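Long-range contacts in EvdO1 (Micromonospora carbonacea, PDB 4XBZ), which probably acts as a metal-dependent oxygenase of the phytanoyl-CoA dioxygenase family that carries out oxidative cyclization in orthosomycin biosynthesis: residues Ala181-Asp186 / Ile257-Arg262; Ala163-Asn168 / Leu270-Ala275; Gln282-Ser287 / Pro319-Leu324; Arg82-Arg87 / Ala103-Ile108. All blocks are in the same frame, centred on the assembly; numbering follows the deposited sequence.

Contact 1: Ala181-Asp186 / Ile257-Arg262; sequences AGIYLD and IYFEYR
Tyr258 lays its ring obliquely against Gly182, CD1 standing 3.7 Å from Gly182 CA, at the middle of two antiparallel strands in the double-stranded beta-helix. With CG anti to its carbonyl carbon (chi1 -73°), the ring leans across the partner strand, where the glycine offers bare backbone. Its hydroxyl ends beside that of Tyr184, and a single water joins them, 2.8 Å from Tyr258 OH and 2.5 Å from Tyr184 OH. The side chain of Tyr258 also comes within about 6 Å of the nickel ion. On the other side of the sheet the partners are apolar. Ala181 CB meets the edge of the Tyr261 ring, 4.2 Å from CE1, and Ile183 CD1 approaches the Phe259 ring obliquely. Beyond them, Leu185 CD1 crosses to Ile257 CD1 at 4.1 Å. Leu127 of helix 125-134 packs on Ile183, Phe259 and Tyr261. Between the two faces, the hydrogen-bonded pairs Ala181-Phe259 and Ile183-Ile257 each exchange two backbone bonds; that from Ile183 N to Ile257 O (2.8 Å) is nearly straight, at 176°. The strand pair is thus amphipathic across its thickness, with a hydrated tyrosine pair on the metal side and a hydrophobic layer on the helix side.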
loop_
_atom_site.group_PDB
_atom_site.type_symbol
_atom_site.label_atom_id
_atom_site.label_comp_id
_atom_site.label_asym_id
_atom_site.label_seq_id
_atom_site.Cartn_x
_atom_site.Cartn_y
_atom_site.Cartn_z
ATOM N N ALA A 181 -2.074 -9.395 10.673
ATOM C CA ALA A 181 -2.288 -8.566 11.849
ATOM C C ALA A 181 -2.343 -9.466 13.073
ATOM O O ALA A 181 -3.226 -10.329 13.184
ATOM C CB ALA A 181 -3.549 -7.758 11.725
ATOM N N GLY A 182 -1.384 -9.274 13.975
ATOM C CA GLY A 182 -1.276 -10.079 15.178
ATOM C C GLY A 182 -1.737 -9.264 16.357
ATOM O O GLY A 182 -1.086 -8.290 16.734
ATOM N N ILE A 183 -2.881 -9.641 16.921
ATOM C CA ILE A 183 -3.425 -8.942 18.079
ATOM C C ILE A 183 -3.098 -9.722 19.362
ATOM O O ILE A 183 -3.465 -10.889 19.522
ATOM C CB ILE A 183 -4.921 -8.735 17.912
ATOM C CG1 ILE A 183 -5.162 -8.057 16.566
ATOM C CG2 ILE A 183 -5.486 -7.908 19.051
ATOM C CD1 ILE A 183 -6.612 -7.793 16.242
ATOM N N TYR A 184 -2.362 -9.073 20.257
ATOM C CA TYR A 184 -1.779 -9.758 21.404
ATOM C C TYR A 184 -2.690 -9.770 22.627
ATOM O O TYR A 184 -3.112 -8.718 23.123
ATOM C CB TYR A 184 -0.433 -9.121 21.747
ATOM C CG TYR A 184 0.651 -9.580 20.816
ATOM C CD1 TYR A 184 0.590 -9.295 19.455
ATOM C CD2 TYR A 184 1.728 -10.316 21.282
ATOM C CE1 TYR A 184 1.569 -9.726 18.588
ATOM C CE2 TYR A 184 2.719 -10.739 20.423
ATOM C CZ TYR A 184 2.632 -10.440 19.069
ATOM O OH TYR A 184 3.602 -10.873 18.195
ATOM N N LEU A 185 -2.987 -10.977 23.102
ATOM C CA LEU A 185 -3.830 -11.159 24.273
ATOM C C LEU A 185 -2.952 -11.241 25.520
ATOM O O LEU A 185 -3.375 -10.911 26.627
ATOM C CB LEU A 185 -4.675 -12.421 24.153
ATOM C CG LEU A 185 -5.514 -12.595 22.891
ATOM C CD1 LEU A 185 -6.638 -13.610 23.102
ATOM C CD2 LEU A 185 -6.058 -11.264 22.403
ATOM N N ASP A 186 -1.725 -11.703 25.331
ATOM C CA ASP A 186 -0.784 -11.799 26.428
ATOM C C ASP A 186 0.455 -10.988 26.078
ATOM O O ASP A 186 0.744 -10.788 24.888
ATOM C CB ASP A 186 -0.450 -13.263 26.709
ATOM C CG ASP A 186 -1.684 -14.088 26.961
ATOM O OD1 ASP A 186 -2.548 -13.653 27.760
ATOM O OD2 ASP A 186 -1.802 -15.161 26.341
ATOM N N ILE A 257 -4.005 -13.520 18.341
ATOM C CA ILE A 257 -5.027 -13.672 17.313
ATOM C C ILE A 257 -4.534 -13.051 16.006
ATOM O O ILE A 257 -4.218 -11.860 15.979
ATOM C CB ILE A 257 -6.353 -13.008 17.738
ATOM C CG1 ILE A 257 -7.069 -13.859 18.778
ATOM C CG2 ILE A 257 -7.279 -12.806 16.549
ATOM C CD1 ILE A 257 -8.290 -13.183 19.353
ATOM N N TYR A 258 -4.448 -13.867 14.950
ATOM C CA TYR A 258 -3.935 -13.435 13.644
ATOM C C TYR A 258 -5.040 -13.330 12.611
ATOM O O TYR A 258 -5.724 -14.314 12.310
ATOM C CB TYR A 258 -2.859 -14.393 13.094
ATOM C CG TYR A 258 -1.520 -14.305 13.795
ATOM C CD1 TYR A 258 -0.606 -13.296 13.483
ATOM C CD2 TYR A 258 -1.165 -15.232 14.775
ATOM C CE1 TYR A 258 0.627 -13.210 14.125
ATOM C CE2 TYR A 258 0.060 -15.147 15.429
ATOM C CZ TYR A 258 0.957 -14.132 15.102
ATOM O OH TYR A 258 2.180 -14.057 15.758
ATOM N N PHE A 259 -5.182 -12.128 12.066
ATOM C CA PHE A 259 -5.970 -11.861 10.864
ATOM C C PHE A 259 -5.060 -11.558 9.668
ATOM O O PHE A 259 -4.347 -10.556 9.709
ATOM C CB PHE A 259 -6.883 -10.655 11.077
ATOM C CG PHE A 259 -7.880 -10.807 12.179
ATOM C CD1 PHE A 259 -8.295 -12.063 12.614
ATOM C CD2 PHE A 259 -8.449 -9.678 12.755
ATOM C CE1 PHE A 259 -9.235 -12.175 13.626
ATOM C CE2 PHE A 259 -9.382 -9.782 13.765
ATOM C CZ PHE A 259 -9.780 -11.025 14.204
ATOM N N GLU A 260 -5.074 -12.379 8.614
ATOM C CA GLU A 260 -4.437 -11.973 7.347
ATOM C C GLU A 260 -5.403 -11.238 6.414
ATOM O O GLU A 260 -6.606 -11.498 6.401
ATOM C CB GLU A 260 -3.841 -13.152 6.576
ATOM C CG GLU A 260 -2.921 -12.687 5.423
ATOM C CD GLU A 260 -2.668 -13.756 4.346
ATOM O OE1 GLU A 260 -3.565 -14.009 3.495
ATOM O OE2 GLU A 260 -1.561 -14.332 4.336
ATOM N N TYR A 261 -4.853 -10.303 5.649
ATOM C CA TYR A 261 -5.598 -9.564 4.645
ATOM C C TYR A 261 -4.834 -9.605 3.334
ATOM O O TYR A 261 -3.609 -9.652 3.350
ATOM C CB TYR A 261 -5.814 -8.122 5.089
ATOM C CG TYR A 261 -6.570 -7.990 6.389
ATOM C CD1 TYR A 261 -5.899 -7.967 7.602
ATOM C CD2 TYR A 261 -7.964 -7.905 6.402
ATOM C CE1 TYR A 261 -6.577 -7.842 8.799
ATOM C CE2 TYR A 261 -8.659 -7.787 7.595
ATOM C CZ TYR A 261 -7.957 -7.758 8.793
ATOM O OH TYR A 261 -8.634 -7.644 9.983
ATOM N N ARG A 262 -5.558 -9.626 2.214
ATOM C CA ARG A 262 -4.972 -9.472 0.881
ATOM C C ARG A 262 -5.858 -8.568 0.016
ATOM O O ARG A 262 -7.037 -8.377 0.316
ATOM C CB ARG A 262 -4.804 -10.828 0.190
ATOM C CG ARG A 262 -3.921 -11.798 0.915
ATOM C CD ARG A 262 -3.733 -13.117 0.151
ATOM N NE ARG A 262 -3.000 -14.081 0.968
ATOM C CZ ARG A 262 -1.928 -14.769 0.576
ATOM N NH1 ARG A 262 -1.443 -14.635 -0.659
ATOM N NH2 ARG A 262 -1.342 -15.606 1.428
HETATM O O HOH W 1 3.027 -11.365 15.850
#

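Contact 2: Ala163-Asn168 / Leu270-Ala275; sequences AGLYDN and LGPHSA
Tyr166 and Gly271 share the one hydrogen bond between these two loops: the phenol OH donates to Gly271 O at 2.6 Å. The donor approaches at 136° to the C=O bond and is tilted out of the carbonyl plane. Arg262 NH1 adds a weak hydrogen bond to the same hydroxyl, so the hydroxyl donates to Gly271 O and also receives a weak bond from the guanidinium. Gly271, with positive phi, has just left helix 264-270, and a cis peptide to Pro272 follows at once, turning the chain sharply beside the acceptor.

The remaining contacts are van der Waals, mostly between apolar groups. Leu270 crosses the Tyr166 ring at about a right angle: its CB lies 3.5 Å from CE1, while its CD1 sits above one face, displaced toward the rim. The opposite face is taken by Gly164 O, 3.4 Å above the plane and over the ring centre, so the ring is held between a leucine methyl and a peptide oxygen. Pro272 CD approaches the hydroxyl end of the phenol. Leu165, extended from the backbone with CG anti to N (chi1 174°), brings both branches to the proline ring, with CD1 and CD2 each 3.5 Å from Pro272 CB; the CD1 contact is tight. Its CD2 also touches Leu270 O.

Trp332 from the C-terminal tail packs on both Leu165 and Pro272, and Asn168 of the second subunit touches Leu270. The contact thereby joins the loop following strand 157-160, just past the nickel ligands His160 and Asp162, to the turn between helices 264-270 and 275-293.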
loop_
_atom_site.group_PDB
_atom_site.type_symbol
_atom_site.label_atom_id
_atom_site.label_comp_id
_atom_site.label_asym_id
_atom_site.label_seq_id
_atom_site.Cartn_x
_atom_site.Cartn_y
_atom_site.Cartn_z
ATOM N N ALA A 163 3.464 -18.147 3.828
ATOM C CA ALA A 163 3.203 -18.549 2.443
ATOM C C ALA A 163 2.440 -17.487 1.667
ATOM O O ALA A 163 1.309 -17.144 2.014
ATOM C CB ALA A 163 2.441 -19.860 2.393
ATOM N N GLY A 164 3.055 -16.980 0.602
ATOM C CA GLY A 164 2.367 -16.063 -0.287
ATOM C C GLY A 164 1.673 -16.758 -1.442
ATOM O O GLY A 164 0.640 -16.278 -1.922
ATOM N N LEU A 165 2.250 -17.885 -1.873
ATOM C CA LEU A 165 1.877 -18.595 -3.108
ATOM C C LEU A 165 2.142 -17.748 -4.384
ATOM O O LEU A 165 1.648 -18.081 -5.466
ATOM C CB LEU A 165 0.389 -19.076 -3.050
ATOM C CG LEU A 165 -0.315 -19.725 -4.272
ATOM C CD1 LEU A 165 -1.099 -20.994 -3.936
ATOM C CD2 LEU A 165 -1.189 -18.716 -5.087
ATOM N N TYR A 166 2.938 -16.683 -4.320
ATOM C CA TYR A 166 3.067 -15.899 -5.568
ATOM C C TYR A 166 4.434 -15.991 -6.237
ATOM O O TYR A 166 5.475 -15.805 -5.603
ATOM C CB TYR A 166 2.721 -14.420 -5.338
ATOM C CG TYR A 166 1.313 -14.206 -4.837
ATOM C CD1 TYR A 166 0.248 -14.950 -5.352
ATOM C CD2 TYR A 166 1.047 -13.284 -3.827
ATOM C CE1 TYR A 166 -1.051 -14.773 -4.872
ATOM C CE2 TYR A 166 -0.243 -13.094 -3.348
ATOM C CZ TYR A 166 -1.287 -13.841 -3.867
ATOM O OH TYR A 166 -2.566 -13.655 -3.380
ATOM N N ASP A 167 4.418 -16.286 -7.531
ATOM C CA ASP A 167 5.589 -16.057 -8.352
ATOM C C ASP A 167 5.911 -14.571 -8.293
ATOM O O ASP A 167 4.999 -13.752 -8.233
ATOM C CB ASP A 167 5.345 -16.489 -9.789
ATOM C CG ASP A 167 5.241 -17.983 -9.935
ATOM O OD1 ASP A 167 5.920 -18.703 -9.173
ATOM O OD2 ASP A 167 4.474 -18.433 -10.813
ATOM N N ASN A 168 7.201 -14.237 -8.305
ATOM C CA ASN A 168 7.661 -12.852 -8.240
ATOM C C ASN A 168 7.088 -12.151 -7.007
ATOM O O ASN A 168 6.554 -11.034 -7.088
ATOM C CB ASN A 168 7.283 -12.093 -9.525
ATOM C CG ASN A 168 7.752 -12.806 -10.787
ATOM O OD1 ASN A 168 8.952 -12.939 -11.025
ATOM N ND2 ASN A 168 6.802 -13.251 -11.607
ATOM N N LEU A 270 -4.345 -13.858 -9.039
ATOM C CA LEU A 270 -3.209 -14.709 -8.713
ATOM C C LEU A 270 -3.563 -15.822 -7.729
ATOM O O LEU A 270 -2.735 -16.681 -7.464
ATOM C CB LEU A 270 -2.055 -13.868 -8.154
ATOM C CG LEU A 270 -1.574 -12.683 -9.007
ATOM C CD1 LEU A 270 -0.418 -11.986 -8.326
ATOM C CD2 LEU A 270 -1.189 -13.089 -10.441
ATOM N N GLY A 271 -4.788 -15.812 -7.212
ATOM C CA GLY A 271 -5.182 -16.729 -6.149
ATOM C C GLY A 271 -4.657 -16.270 -4.792
ATOM O O GLY A 271 -4.424 -15.069 -4.607
ATOM N N PRO A 272 -4.433 -17.205 -3.843
ATOM C CA PRO A 272 -4.548 -18.665 -3.930
ATOM C C PRO A 272 -5.962 -19.218 -3.866
ATOM O O PRO A 272 -6.137 -20.409 -4.099
ATOM C CB PRO A 272 -3.758 -19.147 -2.703
ATOM C CG PRO A 272 -3.843 -18.034 -1.744
ATOM C CD PRO A 272 -3.824 -16.788 -2.561
ATOM N N HIS A 273 -6.944 -18.398 -3.531
ATOM C CA HIS A 273 -8.297 -18.907 -3.395
ATOM C C HIS A 273 -9.061 -18.859 -4.707
ATOM O O HIS A 273 -8.694 -18.127 -5.624
ATOM C CB HIS A 273 -9.074 -18.122 -2.341
ATOM C CG HIS A 273 -8.471 -18.190 -0.976
ATOM N ND1 HIS A 273 -7.600 -17.233 -0.500
ATOM C CD2 HIS A 273 -8.616 -19.100 0.018
ATOM C CE1 HIS A 273 -7.236 -17.549 0.730
ATOM N NE2 HIS A 273 -7.831 -18.682 1.062
ATOM N N SER A 274 -10.142 -19.632 -4.773
ATOM C CA SER A 274 -11.041 -19.612 -5.915
ATOM C C SER A 274 -11.714 -18.244 -6.009
ATOM O O SER A 274 -11.724 -17.496 -5.042
ATOM C CB SER A 274 -12.066 -20.739 -5.794
ATOM O OG SER A 274 -12.900 -20.546 -4.671
ATOM N N ALA A 275 -12.254 -17.906 -7.177
ATOM C CA ALA A 275 -12.799 -16.566 -7.397
ATOM C C ALA A 275 -14.001 -16.294 -6.500
ATOM O O ALA A 275 -14.263 -15.150 -6.127
ATOM C CB ALA A 275 -13.183 -16.376 -8.868
#

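Contact 3: Gln282-Ser287 / Pro319-Leu324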
loop_
_atom_site.group_PDB
_atom_site.type_symbol
_atom_site.label_atom_id
_atom_site.label_comp_id
_atom_site.label_asym_id
_atom_site.label_seq_id
_atom_site.Cartn_x
_atom_site.Cartn_y
_atom_site.Cartn_z
ATOM N N GLN A 282 -15.954 -11.029 1.701
ATOM C CA GLN A 282 -16.519 -9.686 1.757
ATOM C C GLN A 282 -17.783 -9.686 2.615
ATOM O O GLN A 282 -18.026 -8.755 3.387
ATOM C CB GLN A 282 -16.826 -9.157 0.348
ATOM C CG GLN A 282 -15.587 -8.713 -0.426
ATOM C CD GLN A 282 -15.890 -8.329 -1.866
ATOM O OE1 GLN A 282 -16.691 -8.974 -2.542
ATOM N NE2 GLN A 282 -15.242 -7.287 -2.342
ATOM N N GLN A 283 -18.583 -10.736 2.462
ATOM C CA GLN A 283 -19.797 -10.903 3.253
ATOM C C GLN A 283 -19.447 -11.099 4.732
ATOM O O GLN A 283 -20.121 -10.553 5.613
ATOM C CB GLN A 283 -20.628 -12.091 2.758
ATOM C CG GLN A 283 -21.345 -11.924 1.408
ATOM C CD GLN A 283 -22.478 -12.936 1.268
ATOM O OE1 GLN A 283 -23.425 -12.922 2.052
ATOM N NE2 GLN A 283 -22.361 -13.840 0.305
ATOM N N VAL A 284 -18.405 -11.888 4.994
ATOM C CA VAL A 284 -17.869 -12.029 6.349
ATOM C C VAL A 284 -17.482 -10.644 6.918
ATOM O O VAL A 284 -17.896 -10.281 8.027
ATOM C CB VAL A 284 -16.635 -12.961 6.381
ATOM C CG1 VAL A 284 -15.989 -12.962 7.768
ATOM C CG2 VAL A 284 -17.007 -14.356 5.945
ATOM N N LEU A 285 -16.725 -9.865 6.143
ATOM C CA LEU A 285 -16.277 -8.543 6.592
ATOM C C LEU A 285 -17.458 -7.632 6.930
ATOM O O LEU A 285 -17.479 -6.965 7.978
ATOM C CB LEU A 285 -15.402 -7.875 5.530
ATOM C CG LEU A 285 -14.734 -6.568 5.970
ATOM C CD1 LEU A 285 -13.820 -6.837 7.135
ATOM C CD2 LEU A 285 -13.949 -5.893 4.839
ATOM N N ARG A 286 -18.437 -7.600 6.033
ATOM C CA ARG A 286 -19.590 -6.725 6.216
ATOM C C ARG A 286 -20.444 -7.221 7.379
ATOM O O ARG A 286 -21.025 -6.426 8.115
ATOM C CB ARG A 286 -20.418 -6.637 4.926
ATOM C CG ARG A 286 -19.635 -6.093 3.743
ATOM C CD ARG A 286 -20.458 -6.065 2.480
ATOM N NE ARG A 286 -21.184 -4.812 2.368
ATOM C CZ ARG A 286 -22.504 -4.716 2.384
ATOM N NH1 ARG A 286 -23.245 -5.813 2.493
ATOM N NH2 ARG A 286 -23.082 -3.527 2.283
ATOM N N SER A 287 -20.498 -8.537 7.553
ATOM C CA SER A 287 -21.236 -9.096 8.661
ATOM C C SER A 287 -20.581 -8.716 9.984
ATOM O O SER A 287 -21.275 -8.355 10.931
ATOM C CB SER A 287 -21.339 -10.606 8.532
ATOM O OG SER A 287 -22.045 -11.128 9.640
ATOM N N PRO A 319 -25.984 -16.306 -2.203
ATOM C CA PRO A 319 -27.017 -16.092 -1.180
ATOM C C PRO A 319 -26.408 -15.785 0.189
ATOM O O PRO A 319 -25.246 -16.122 0.419
ATOM C CB PRO A 319 -27.776 -17.423 -1.167
ATOM C CG PRO A 319 -26.843 -18.416 -1.817
ATOM C CD PRO A 319 -26.096 -17.635 -2.833
ATOM N N GLU A 320 -27.183 -15.144 1.065
ATOM C CA GLU A 320 -26.722 -14.757 2.398
ATOM C C GLU A 320 -25.941 -15.868 3.098
ATOM O O GLU A 320 -26.432 -16.993 3.245
ATOM C CB GLU A 320 -27.909 -14.352 3.280
ATOM C CG GLU A 320 -28.695 -13.159 2.781
ATOM C CD GLU A 320 -27.848 -11.918 2.654
ATOM O OE1 GLU A 320 -27.268 -11.483 3.674
ATOM O OE2 GLU A 320 -27.762 -11.377 1.530
ATOM N N ILE A 321 -24.721 -15.554 3.520
ATOM C CA ILE A 321 -23.909 -16.540 4.213
ATOM C C ILE A 321 -24.560 -16.856 5.560
ATOM O O ILE A 321 -25.133 -15.971 6.212
ATOM C CB ILE A 321 -22.446 -16.061 4.419
ATOM C CG1 ILE A 321 -22.401 -14.760 5.229
ATOM C CG2 ILE A 321 -21.737 -15.901 3.074
ATOM C CD1 ILE A 321 -20.999 -14.341 5.639
ATOM N N ASP A 322 -24.494 -18.127 5.948
ATOM C CA ASP A 322 -25.040 -18.577 7.223
ATOM C C ASP A 322 -23.913 -18.928 8.190
ATOM O O ASP A 322 -24.147 -19.559 9.217
ATOM C CB ASP A 322 -25.971 -19.789 7.031
ATOM C CG ASP A 322 -25.302 -20.951 6.288
ATOM O OD1 ASP A 322 -24.060 -20.999 6.196
ATOM O OD2 ASP A 322 -26.028 -21.841 5.794
ATOM N N THR A 323 -22.692 -18.528 7.842
ATOM C CA THR A 323 -21.513 -18.860 8.637
ATOM C C THR A 323 -20.360 -17.897 8.371
ATOM O O THR A 323 -20.343 -17.193 7.362
ATOM C CB THR A 323 -21.030 -20.286 8.352
ATOM O OG1 THR A 323 -19.852 -20.547 9.124
ATOM C CG2 THR A 323 -20.719 -20.464 6.873
ATOM N N LEU A 324 -19.399 -17.862 9.288
ATOM C CA LEU A 324 -18.219 -17.034 9.097
ATOM C C LEU A 324 -17.016 -17.897 8.752
ATOM O O LEU A 324 -15.902 -17.410 8.650
ATOM C CB LEU A 324 -17.939 -16.200 10.346
ATOM C CG LEU A 324 -19.042 -15.204 10.726
ATOM C CD1 LEU A 324 -18.581 -14.277 11.821
ATOM C CD2 LEU A 324 -19.476 -14.394 9.519
#
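The carboxamide of Gln283 has the CG2 methyl of Ile321 over one face, 3.5 Å from both CD and NE2. At its ends the group meets backbone. OE1 accepts a hydrogen bond from Ile321 N, long at 3.3 Å, whose donor stands 36° above the carbonyl plane. NE2 faces Pro319 O, but at 3.7 Å the two are too far apart to bond. The two side chains, Gln283 and Ile321, lie alongside one another and run in opposing directions. Ile321 holds CG1 between its backbone N and carbonyl carbon (chi1 59°), which turns CD1 in toward the helix, 3.6 Å from Val284 N and 4.0 Å from Val284 CG2. Leu324 follows from further along the loop: its CD2 is equally distant, at 4.2 Å, from Val284 CG1 and Ser287 OG. Phe326 packs on Val284 and Ile321, while Asp113 OD1 accepts a hydrogen bond from Leu324 N. A loop of the C-terminal region is thus laid along helix 275-293. Its hold is mainly hydrophobic: the single polar bond is long and its donor lies off the carbonyl plane, consistent with a contact held largely by methyl packing on the amide and on Val284.

Contact 4: Arg82-Arg87 / Ala103-Ile108; sequences RAWSTR and AAPVRI
Pro105 CD sits over the six-membered ring of Trp84, 3.5 Å from its centroid and 15° off the normal, a CH-pi contact that packs helix 66-86 on strand 105-109 of the major sheet, next to a classic beta bulge. The two side chains cross at about a right angle. Further along the indole, Ala104 CB touches CH2 at 3.5 Å, and Ala103 O approaches CZ3 obliquely, so three successive residues line the tryptophan. One residue earlier on the helix, Ala83 points its CB at the sheet, 4.1 Å from Pro105 CG and 4.2 Å from Ile108 CD1.

The tryptophan's first torsion and the two backbones position these groups. The indole leaves on the side of the backbone N, opposite the carbonyl carbon (chi1 -77°), and so reaches across the proline. The helix finishes here: the bond from Arg87 N to Ala83 O closes its last turn before Arg87 leaves with positive phi. In the strand, Val106 and Arg107 together face Val93 of strand 92-94. This bulge inserts an extra residue into the alternation, and Pro105 and Ile108 consequently both point toward the helix although they are three positions apart.

Strand 139-147 flanks the other side through backbone bonds between Ile108 and Met146, and Thr95 anchors Ala104. Helix and strand axes run at 121° to each other, 9.7 Å apart at closest approach. The shortest link across that gap is between Pro105 CD and Trp84 CZ2, 3.4 Å apart.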
loop_
_atom_site.group_PDB
_atom_site.type_symbol
_atom_site.label_atom_id
_atom_site.label_comp_id
_atom_site.label_asym_id
_atom_site.label_seq_id
_atom_site.Cartn_x
_atom_site.Cartn_y
_atom_site.Cartn_z
ATOM N N ARG A 82 -11.804 -25.375 25.189
ATOM C CA ARG A 82 -12.540 -26.262 24.294
ATOM C C ARG A 82 -11.625 -27.260 23.597
ATOM O O ARG A 82 -11.945 -28.447 23.507
ATOM C CB ARG A 82 -13.301 -25.440 23.255
ATOM C CG ARG A 82 -13.720 -26.209 22.011
ATOM C CD ARG A 82 -14.437 -25.286 21.031
ATOM N NE ARG A 82 -14.977 -26.010 19.888
ATOM C CZ ARG A 82 -15.701 -25.444 18.929
ATOM N NH1 ARG A 82 -15.978 -24.141 18.978
ATOM N NH2 ARG A 82 -16.150 -26.181 17.921
ATOM N N ALA A 83 -10.479 -26.783 23.122
ATOM C CA ALA A 83 -9.564 -27.639 22.381
ATOM C C ALA A 83 -9.064 -28.783 23.247
ATOM O O ALA A 83 -8.965 -29.916 22.784
ATOM C CB ALA A 83 -8.396 -26.832 21.840
ATOM N N TRP A 84 -8.766 -28.479 24.508
ATOM C CA TRP A 84 -8.324 -29.481 25.463
ATOM C C TRP A 84 -9.416 -30.483 25.810
ATOM O O TRP A 84 -9.161 -31.690 25.886
ATOM C CB TRP A 84 -7.835 -28.819 26.749
ATOM C CG TRP A 84 -6.481 -28.198 26.672
ATOM C CD1 TRP A 84 -6.183 -26.866 26.740
ATOM C CD2 TRP A 84 -5.232 -28.881 26.529
ATOM N NE1 TRP A 84 -4.829 -26.677 26.663
ATOM C CE2 TRP A 84 -4.217 -27.898 26.528
ATOM C CE3 TRP A 84 -4.871 -30.221 26.407
ATOM C CZ2 TRP A 84 -2.861 -28.219 26.412
ATOM C CZ3 TRP A 84 -3.526 -30.536 26.285
ATOM C CH2 TRP A 84 -2.539 -29.541 26.290
ATOM N N SER A 85 -10.622 -29.980 26.048
ATOM C CA SER A 85 -11.753 -30.833 26.412
ATOM C C SER A 85 -12.037 -31.901 25.361
ATOM O O SER A 85 -12.402 -33.020 25.706
ATOM C CB SER A 85 -13.027 -30.007 26.622
ATOM O OG SER A 85 -12.878 -29.063 27.666
ATOM N N THR A 86 -11.866 -31.552 24.088
ATOM C CA THR A 86 -12.343 -32.401 23.005
ATOM C C THR A 86 -11.257 -33.256 22.379
ATOM O O THR A 86 -11.528 -34.357 21.894
ATOM C CB THR A 86 -12.986 -31.580 21.877
ATOM O OG1 THR A 86 -11.967 -30.893 21.147
ATOM C CG2 THR A 86 -13.979 -30.573 22.440
ATOM N N ARG A 87 -10.033 -32.746 22.387
ATOM C CA ARG A 87 -8.951 -33.358 21.637
ATOM C C ARG A 87 -9.408 -33.638 20.219
ATOM O O ARG A 87 -9.161 -34.710 19.659
ATOM C CB ARG A 87 -8.474 -34.620 22.327
ATOM C CG ARG A 87 -8.102 -34.326 23.737
ATOM C CD ARG A 87 -7.465 -35.473 24.455
ATOM N NE ARG A 87 -7.191 -35.000 25.804
ATOM C CZ ARG A 87 -6.064 -34.402 26.175
ATOM N NH1 ARG A 87 -5.062 -34.258 25.313
ATOM N NH2 ARG A 87 -5.933 -33.978 27.424
ATOM N N ALA A 103 1.023 -34.348 24.001
ATOM C CA ALA A 103 0.431 -33.673 22.846
ATOM C C ALA A 103 -0.359 -32.443 23.300
ATOM O O ALA A 103 -1.089 -32.502 24.284
ATOM C CB ALA A 103 -0.472 -34.631 22.065
ATOM N N ALA A 104 -0.202 -31.323 22.603
ATOM C CA ALA A 104 -0.940 -30.117 22.962
ATOM C C ALA A 104 -1.431 -29.389 21.714
ATOM O O ALA A 104 -0.888 -29.588 20.634
ATOM C CB ALA A 104 -0.081 -29.219 23.800
ATOM N N PRO A 105 -2.489 -28.569 21.850
ATOM C CA PRO A 105 -2.931 -27.725 20.733
ATOM C C PRO A 105 -2.138 -26.419 20.699
ATOM O O PRO A 105 -1.811 -25.898 21.765
ATOM C CB PRO A 105 -4.403 -27.462 21.051
ATOM C CG PRO A 105 -4.443 -27.470 22.573
ATOM C CD PRO A 105 -3.377 -28.444 23.024
ATOM N N VAL A 106 -1.843 -25.901 19.508
ATOM C CA VAL A 106 -1.045 -24.685 19.388
ATOM C C VAL A 106 -1.736 -23.628 18.522
ATOM O O VAL A 106 -1.328 -22.457 18.522
ATOM C CB VAL A 106 0.362 -24.982 18.800
ATOM C CG1 VAL A 106 1.230 -25.721 19.828
ATOM C CG2 VAL A 106 0.251 -25.786 17.523
ATOM N N ARG A 107 -2.774 -24.040 17.793
ATOM C CA ARG A 107 -3.498 -23.113 16.933
ATOM C C ARG A 107 -4.921 -23.570 16.675
ATOM O O ARG A 107 -5.176 -24.738 16.371
ATOM C CB ARG A 107 -2.749 -22.931 15.605
ATOM C CG ARG A 107 -3.348 -21.920 14.628
ATOM C CD ARG A 107 -2.507 -21.872 13.348
ATOM N NE ARG A 107 -3.194 -21.233 12.222
ATOM C CZ ARG A 107 -2.700 -20.222 11.495
ATOM N NH1 ARG A 107 -1.507 -19.705 11.786
ATOM N NH2 ARG A 107 -3.406 -19.711 10.485
ATOM N N ILE A 108 -5.848 -22.629 16.793
ATOM C CA ILE A 108 -7.251 -22.864 16.455
ATOM C C ILE A 108 -7.644 -22.002 15.231
ATOM O O ILE A 108 -7.434 -20.796 15.230
ATOM C CB ILE A 108 -8.166 -22.562 17.676
ATOM C CG1 ILE A 108 -7.844 -23.525 18.819
ATOM C CG2 ILE A 108 -9.632 -22.667 17.318
ATOM C CD1 ILE A 108 -8.279 -23.037 20.163
#

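Overall arrangement
From the N terminus, contact 4 closes first, a short loop that brings the end of helix 66-86 back onto strand 105-109 at one side of the major sheet. Contact 2 opens next, just after the metal ligands His160 and Asp162, and encloses contact 1, which pairs strands 179-184 and 256-263 near the middle of that sheet. The two touch through Arg262, whose NH1 reaches Gly164 O and, weakly, Tyr166 OH. Contact 3 follows in series, tying the C-terminal loop to helix 275-293. No loops cross. Contacts 1 and 4 share the sheet, their centres about 19 Å apart, whereas contacts 2 and 3 fasten peripheral loops and helices.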